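Local coordinates for uncharacterized protein Atu2452 (Agrobacterium tumefaciens, PDB 2R8B), which is of unknown function but, as a probable alpha/beta-hydrolase of the dienelactone hydrolase family, may hydrolyse ester or lactone bonds, at residues A[154-162]-A[170-181]. Residues are numbered along the deposited sequence; the frame is centred on the assembly and turned at random.
Sequences ILANVLIEQ and VLMHPLIPFEPK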
ATOM      1  N   ILE A 154       1.174   2.187   5.542  1.00 51.36           N
ATOM      2  CA  ILE A 154       2.322   2.974   5.078  1.00 51.24           C
ATOM      3  C   ILE A 154       1.999   3.497   3.666  1.00 51.23           C
ATOM      4  O   ILE A 154       2.357   4.623   3.259  1.00 50.84           O
ATOM      5  CB  ILE A 154       3.667   2.164   5.250  1.00 51.16           C
ATOM      6  CG1 ILE A 154       4.926   3.046   5.331  1.00 52.12           C
ATOM      7  CG2 ILE A 154       3.816   1.003   4.311  1.00 50.63           C
ATOM      8  CD1 ILE A 154       5.281   3.807   4.159  1.00 48.23           C
ATOM      9  N   LEU A 155       1.219   2.711   2.946  1.00 50.95           N
ATOM     10  CA  LEU A 155       0.902   3.074   1.584  1.00 51.30           C
ATOM     11  C   LEU A 155      -0.120   4.202   1.604  1.00 51.54           C
ATOM     12  O   LEU A 155       0.011   5.184   0.866  1.00 52.28           O
ATOM     13  CB  LEU A 155       0.423   1.841   0.822  1.00 50.74           C
ATOM     14  CG  LEU A 155      -0.097   1.992  -0.599  1.00 52.08           C
ATOM     15  CD1 LEU A 155       0.940   2.682  -1.532  1.00 51.08           C
ATOM     16  CD2 LEU A 155      -0.577   0.619  -1.162  1.00 51.77           C
ATOM     17  N   ALA A 156      -1.133   4.083   2.465  1.00 51.54           N
ATOM     18  CA  ALA A 156      -2.079   5.153   2.633  1.00 50.32           C
ATOM     19  C   ALA A 156      -1.365   6.455   2.979  1.00 50.83           C
ATOM     20  O   ALA A 156      -1.619   7.472   2.334  1.00 52.69           O
ATOM     21  CB  ALA A 156      -3.021   4.813   3.629  1.00 49.38           C
ATOM     22  N   ASN A 157      -0.442   6.461   3.943  1.00 50.55           N
ATOM     23  CA  ASN A 157       0.263   7.723   4.308  1.00 49.50           C
ATOM     24  C   ASN A 157       1.066   8.295   3.105  1.00 49.77           C
ATOM     25  O   ASN A 157       1.147   9.542   2.918  1.00 50.80           O
ATOM     26  CB  ASN A 157       1.142   7.553   5.549  1.00 48.93           C
ATOM     27  CG  ASN A 157       1.499   8.903   6.224  1.00 50.89           C
ATOM     28  OD1 ASN A 157       0.617   9.672   6.618  1.00 55.67           O
ATOM     29  ND2 ASN A 157       2.791   9.174   6.386  1.00 49.42           N
ATOM     30  N   VAL A 158       1.625   7.423   2.260  1.00 48.69           N
ATOM     31  CA  VAL A 158       2.268   7.937   1.053  1.00 47.97           C
ATOM     32  C   VAL A 158       1.260   8.647   0.148  1.00 48.34           C
ATOM     33  O   VAL A 158       1.507   9.770  -0.283  1.00 48.25           O
ATOM     34  CB  VAL A 158       2.988   6.887   0.243  1.00 47.69           C
ATOM     35  CG1 VAL A 158       3.596   7.586  -0.951  1.00 49.07           C
ATOM     36  CG2 VAL A 158       4.098   6.175   1.057  1.00 46.90           C
ATOM     37  N   LEU A 159       0.118   8.008  -0.117  1.00 48.85           N
ATOM     38  CA  LEU A 159      -1.002   8.649  -0.823  1.00 49.32           C
ATOM     39  C   LEU A 159      -1.341  10.026  -0.294  1.00 50.88           C
ATOM     40  O   LEU A 159      -1.746  10.915  -1.059  1.00 51.93           O
ATOM     41  CB  LEU A 159      -2.247   7.788  -0.697  1.00 48.56           C
ATOM     42  CG  LEU A 159      -2.061   6.397  -1.299  1.00 49.35           C
ATOM     43  CD1 LEU A 159      -3.353   5.584  -1.166  1.00 49.68           C
ATOM     44  CD2 LEU A 159      -1.578   6.427  -2.750  1.00 40.27           C
ATOM     45  N   ILE A 160      -1.205  10.196   1.028  1.00 52.03           N
ATOM     46  CA  ILE A 160      -1.447  11.467   1.699  1.00 52.01           C
ATOM     47  C   ILE A 160      -0.309  12.469   1.595  1.00 52.54           C
ATOM     48  O   ILE A 160      -0.561  13.666   1.430  1.00 52.77           O
ATOM     49  CB  ILE A 160      -1.779  11.228   3.165  1.00 52.02           C
ATOM     50  CG1 ILE A 160      -3.204  10.680   3.285  1.00 52.77           C
ATOM     51  CG2 ILE A 160      -1.683  12.496   3.944  1.00 51.37           C
ATOM     52  CD1 ILE A 160      -3.399   9.761   4.494  1.00 55.06           C
ATOM     53  N   GLU A 161       0.933  12.009   1.725  1.00 52.97           N
ATOM     54  CA  GLU A 161       2.055  12.954   1.829  1.00 53.69           C
ATOM     55  C   GLU A 161       2.654  13.272   0.460  1.00 54.16           C
ATOM     56  O   GLU A 161       3.231  14.348   0.252  1.00 53.83           O
ATOM     57  CB  GLU A 161       3.130  12.398   2.748  1.00 53.67           C
ATOM     58  CG  GLU A 161       2.643  12.113   4.158  1.00 55.89           C
ATOM     59  CD  GLU A 161       2.590  13.375   5.029  1.00 59.76           C
ATOM     60  OE1 GLU A 161       1.625  13.561   5.814  1.00 62.82           O
ATOM     61  OE2 GLU A 161       3.524  14.190   4.931  1.00 60.75           O
ATOM     62  N   GLN A 162       2.518  12.330  -0.469  1.00 54.34           N
ATOM     63  CA  GLN A 162       2.994  12.496  -1.847  1.00 55.21           C
ATOM     64  C   GLN A 162       1.807  12.250  -2.724  1.00 55.24           C
ATOM     65  O   GLN A 162       1.741  11.222  -3.423  1.00 55.03           O
ATOM     66  CB  GLN A 162       4.026  11.444  -2.176  1.00 55.66           C
ATOM     67  CG  GLN A 162       4.987  11.156  -1.056  1.00 57.56           C
ATOM     68  CD  GLN A 162       6.124  12.145  -1.033  1.00 59.06           C
ATOM     69  OE1 GLN A 162       7.263  11.785  -1.300  1.00 61.18           O
ATOM     70  NE2 GLN A 162       5.818  13.402  -0.746  1.00 59.32           N
ATOM     71  N   VAL A 170      -4.176  -0.303  -3.924  1.00 53.34           N
ATOM     72  CA  VAL A 170      -5.212  -1.035  -3.238  1.00 52.96           C
ATOM     73  C   VAL A 170      -4.882  -1.158  -1.777  1.00 53.65           C
ATOM     74  O   VAL A 170      -3.771  -1.544  -1.403  1.00 53.92           O
ATOM     75  CB  VAL A 170      -5.671  -2.329  -3.954  1.00 53.59           C
ATOM     76  CG1 VAL A 170      -4.882  -2.591  -5.214  1.00 51.10           C
ATOM     77  CG2 VAL A 170      -5.707  -3.505  -3.021  1.00 52.49           C
ATOM     78  N   LEU A 171      -5.818  -0.727  -0.939  1.00 53.35           N
ATOM     79  CA  LEU A 171      -5.600  -0.779   0.494  1.00 52.65           C
ATOM     80  C   LEU A 171      -6.390  -1.914   1.117  1.00 52.32           C
ATOM     81  O   LEU A 171      -7.613  -1.896   1.131  1.00 52.67           O
ATOM     82  CB  LEU A 171      -5.978   0.547   1.112  1.00 52.68           C
ATOM     83  CG  LEU A 171      -5.315   1.766   0.451  1.00 52.34           C
ATOM     84  CD1 LEU A 171      -5.865   3.030   1.057  1.00 45.42           C
ATOM     85  CD2 LEU A 171      -3.797   1.754   0.568  1.00 51.83           C
HETATM   86  N   MSE A 172      -5.704  -2.929   1.609  1.00 51.81           N
HETATM   87  CA  MSE A 172      -6.427  -4.041   2.192  1.00 51.57           C
HETATM   88  C   MSE A 172      -6.490  -3.922   3.700  1.00 51.00           C
HETATM   89  O   MSE A 172      -5.492  -4.069   4.390  1.00 51.06           O
HETATM   90  CB  MSE A 172      -5.811  -5.343   1.696  1.00 51.87           C
HETATM   91  CG  MSE A 172      -5.824  -5.343   0.192  1.00 51.22           C
HETATM   92 SE   MSE A 172      -5.313  -7.022  -0.547  0.60 53.42          SE
HETATM   93  CE  MSE A 172      -7.086  -7.865  -0.832  1.00 55.02           C
ATOM     94  N   HIS A 173      -7.676  -3.604   4.209  1.00 50.52           N
ATOM     95  CA  HIS A 173      -7.856  -3.464   5.614  1.00 49.81           C
ATOM     96  C   HIS A 173      -6.871  -2.419   6.138  1.00 50.33           C
ATOM     97  O   HIS A 173      -6.005  -2.751   6.918  1.00 51.05           O
ATOM     98  CB  HIS A 173      -7.655  -4.812   6.309  1.00 48.66           C
ATOM     99  CG  HIS A 173      -8.647  -5.852   5.890  1.00 50.43           C
ATOM    100  ND1 HIS A 173      -9.728  -6.218   6.666  1.00 51.79           N
ATOM    101  CD2 HIS A 173      -8.732  -6.601   4.767  1.00 52.55           C
ATOM    102  CE1 HIS A 173     -10.437  -7.138   6.040  1.00 51.98           C
ATOM    103  NE2 HIS A 173      -9.851  -7.388   4.884  1.00 53.98           N
ATOM    104  N   PRO A 174      -6.991  -1.158   5.688  1.00 50.37           N
ATOM    105  CA  PRO A 174      -6.234  -0.072   6.294  1.00 51.35           C
ATOM    106  C   PRO A 174      -6.793   0.319   7.646  1.00 52.84           C
ATOM    107  O   PRO A 174      -7.947  -0.026   7.972  1.00 55.08           O
ATOM    108  CB  PRO A 174      -6.496   1.090   5.345  1.00 50.86           C
ATOM    109  CG  PRO A 174      -7.870   0.810   4.857  1.00 49.66           C
ATOM    110  CD  PRO A 174      -7.836  -0.656   4.592  1.00 49.90           C
ATOM    111  N   LEU A 175      -5.993   1.064   8.409  1.00 53.76           N
ATOM    112  CA  LEU A 175      -6.377   1.634   9.709  1.00 54.61           C
ATOM    113  C   LEU A 175      -5.669   2.974   9.724  1.00 54.87           C
ATOM    114  O   LEU A 175      -4.454   3.009   9.830  1.00 55.93           O
ATOM    115  CB  LEU A 175      -5.782   0.792  10.833  1.00 53.71           C
ATOM    116  CG  LEU A 175      -6.239   0.931  12.283  1.00 54.64           C
ATOM    117  CD1 LEU A 175      -5.056   0.709  13.249  1.00 54.99           C
ATOM    118  CD2 LEU A 175      -6.946   2.213  12.583  1.00 50.12           C
ATOM    119  N   ILE A 176      -6.381   4.075   9.554  1.00 54.62           N
ATOM    120  CA  ILE A 176      -5.731   5.381   9.729  1.00 54.15           C
ATOM    121  C   ILE A 176      -6.504   6.114  10.796  1.00 54.11           C
ATOM    122  O   ILE A 176      -7.697   6.358  10.612  1.00 53.98           O
ATOM    123  CB  ILE A 176      -5.699   6.188   8.417  1.00 54.03           C
ATOM    124  CG1 ILE A 176      -4.813   5.490   7.377  1.00 53.52           C
ATOM    125  CG2 ILE A 176      -5.198   7.557   8.642  1.00 53.04           C
ATOM    126  CD1 ILE A 176      -3.365   5.828   7.461  1.00 51.45           C
ATOM    127  N   PRO A 177      -5.833   6.429  11.927  1.00 54.14           N
ATOM    128  CA  PRO A 177      -6.395   7.006  13.201  1.00 53.75           C
ATOM    129  C   PRO A 177      -6.536   8.516  13.260  1.00 53.91           C
ATOM    130  O   PRO A 177      -7.292   9.063  14.101  1.00 53.64           O
ATOM    131  CB  PRO A 177      -5.373   6.585  14.265  1.00 52.94           C
ATOM    132  CG  PRO A 177      -4.039   6.454  13.472  1.00 53.59           C
ATOM    133  CD  PRO A 177      -4.382   6.149  12.019  1.00 53.34           C
ATOM    134  N   PHE A 178      -5.786   9.186  12.401  1.00 54.51           N
ATOM    135  CA  PHE A 178      -5.679  10.627  12.481  1.00 54.72           C
ATOM    136  C   PHE A 178      -6.468  11.174  11.300  1.00 55.54           C
ATOM    137  O   PHE A 178      -6.950  10.416  10.486  1.00 55.67           O
ATOM    138  CB  PHE A 178      -4.210  11.047  12.446  1.00 53.69           C
ATOM    139  CG  PHE A 178      -3.442  10.523  11.243  1.00 53.13           C
ATOM    140  CD1 PHE A 178      -3.476  11.189  10.028  1.00 52.77           C
ATOM    141  CD2 PHE A 178      -2.660   9.387  11.337  1.00 51.72           C
ATOM    142  CE1 PHE A 178      -2.780  10.713   8.939  1.00 50.87           C
ATOM    143  CE2 PHE A 178      -1.938   8.919  10.243  1.00 51.34           C
ATOM    144  CZ  PHE A 178      -1.999   9.574   9.052  1.00 51.04           C
ATOM    145  N   GLU A 179      -6.620  12.481  11.221  1.00 57.12           N
ATOM    146  CA  GLU A 179      -7.322  13.087  10.094  1.00 58.59           C
ATOM    147  C   GLU A 179      -6.275  13.726   9.236  1.00 58.45           C
ATOM    148  O   GLU A 179      -5.564  14.639   9.686  1.00 58.58           O
ATOM    149  CB  GLU A 179      -8.330  14.149  10.526  1.00 58.93           C
ATOM    150  CG  GLU A 179      -9.411  13.611  11.420  1.00 61.94           C
ATOM    151  CD  GLU A 179     -10.341  14.700  11.915  1.00 65.73           C
ATOM    152  OE1 GLU A 179      -9.910  15.880  12.017  1.00 66.78           O
ATOM    153  OE2 GLU A 179     -11.515  14.371  12.192  1.00 67.61           O
ATOM    154  N   PRO A 180      -6.156  13.224   8.005  1.00 58.29           N
ATOM    155  CA  PRO A 180      -5.197  13.617   7.003  1.00 58.02           C
ATOM    156  C   PRO A 180      -5.495  15.016   6.555  1.00 58.60           C
ATOM    157  O   PRO A 180      -6.671  15.382   6.388  1.00 57.95           O
ATOM    158  CB  PRO A 180      -5.501  12.664   5.889  1.00 57.57           C
ATOM    159  CG  PRO A 180      -6.108  11.516   6.616  1.00 58.38           C
ATOM    160  CD  PRO A 180      -6.994  12.119   7.547  1.00 57.43           C
ATOM    161  N   LYS A 181      -4.438  15.803   6.417  1.00 59.42           N
ATOM    162  CA  LYS A 181      -4.564  17.090   5.761  1.00 61.23           C
ATOM    163  C   LYS A 181      -4.592  16.720   4.291  1.00 61.41           C
ATOM    164  O   LYS A 181      -3.935  15.767   3.883  1.00 60.92           O
ATOM    165  CB  LYS A 181      -3.436  18.095   6.117  1.00 61.38           C
ATOM    166  CG  LYS A 181      -2.130  17.480   6.696  1.00 64.90           C
ATOM    167  CD  LYS A 181      -1.351  16.477   5.727  1.00 67.99           C
ATOM    168  CE  LYS A 181      -0.832  15.239   6.522  1.00 68.12           C
ATOM    169  NZ  LYS A 181      -1.902  14.517   7.313  1.00 65.02           N
TER
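L155, A156 and L159 of helix 150-161 meet L171 of strand 168-172 inside a beta-alpha-beta unit of the alpha/beta-hydrolase fold. The helix probably follows a nucleophile elbow; the axes of 154-161 and 170-172 come within 9.1 Å of each other and lie at 141°, roughly antiparallel. L171 lies with CG anti to its carbonyl carbon (chi1 -52°), and its two methyls spread along the helix: CD2 meets L155 CD2 at 3.8 Å, while CD1 touches A156 CB and L159 CD1. L214 of helix 204-217 also packs on L171.

Beyond the strand, 173-181 runs back along the helix and extends the apolar seam. I176 sets CD1 against A156 CB at 4.0 Å and turns its other branch, CG2, over the centre of the F178 ring, 3.7 Å above the plane. One helical turn on from A156, I160, its CG1 beside the backbone N, sets CD1 against the CB-CG side of the P180 ring, 3.8 Å from P180 CB.

N157 OD1 comes obliquely to F178 CZ at 3.6 Å, the amide plane almost perpendicular to the ring; the other end of this amide, ND2, is held by a hydrogen bond to T124 OG1 of helix 117-138. At the exposed end of the contact, K181 folds back in successive bends over the last helical turn, its CE crossing I160 CG2. Its salt bridge to E161 is long, K181 NZ standing 3.9 Å from E161 OE1.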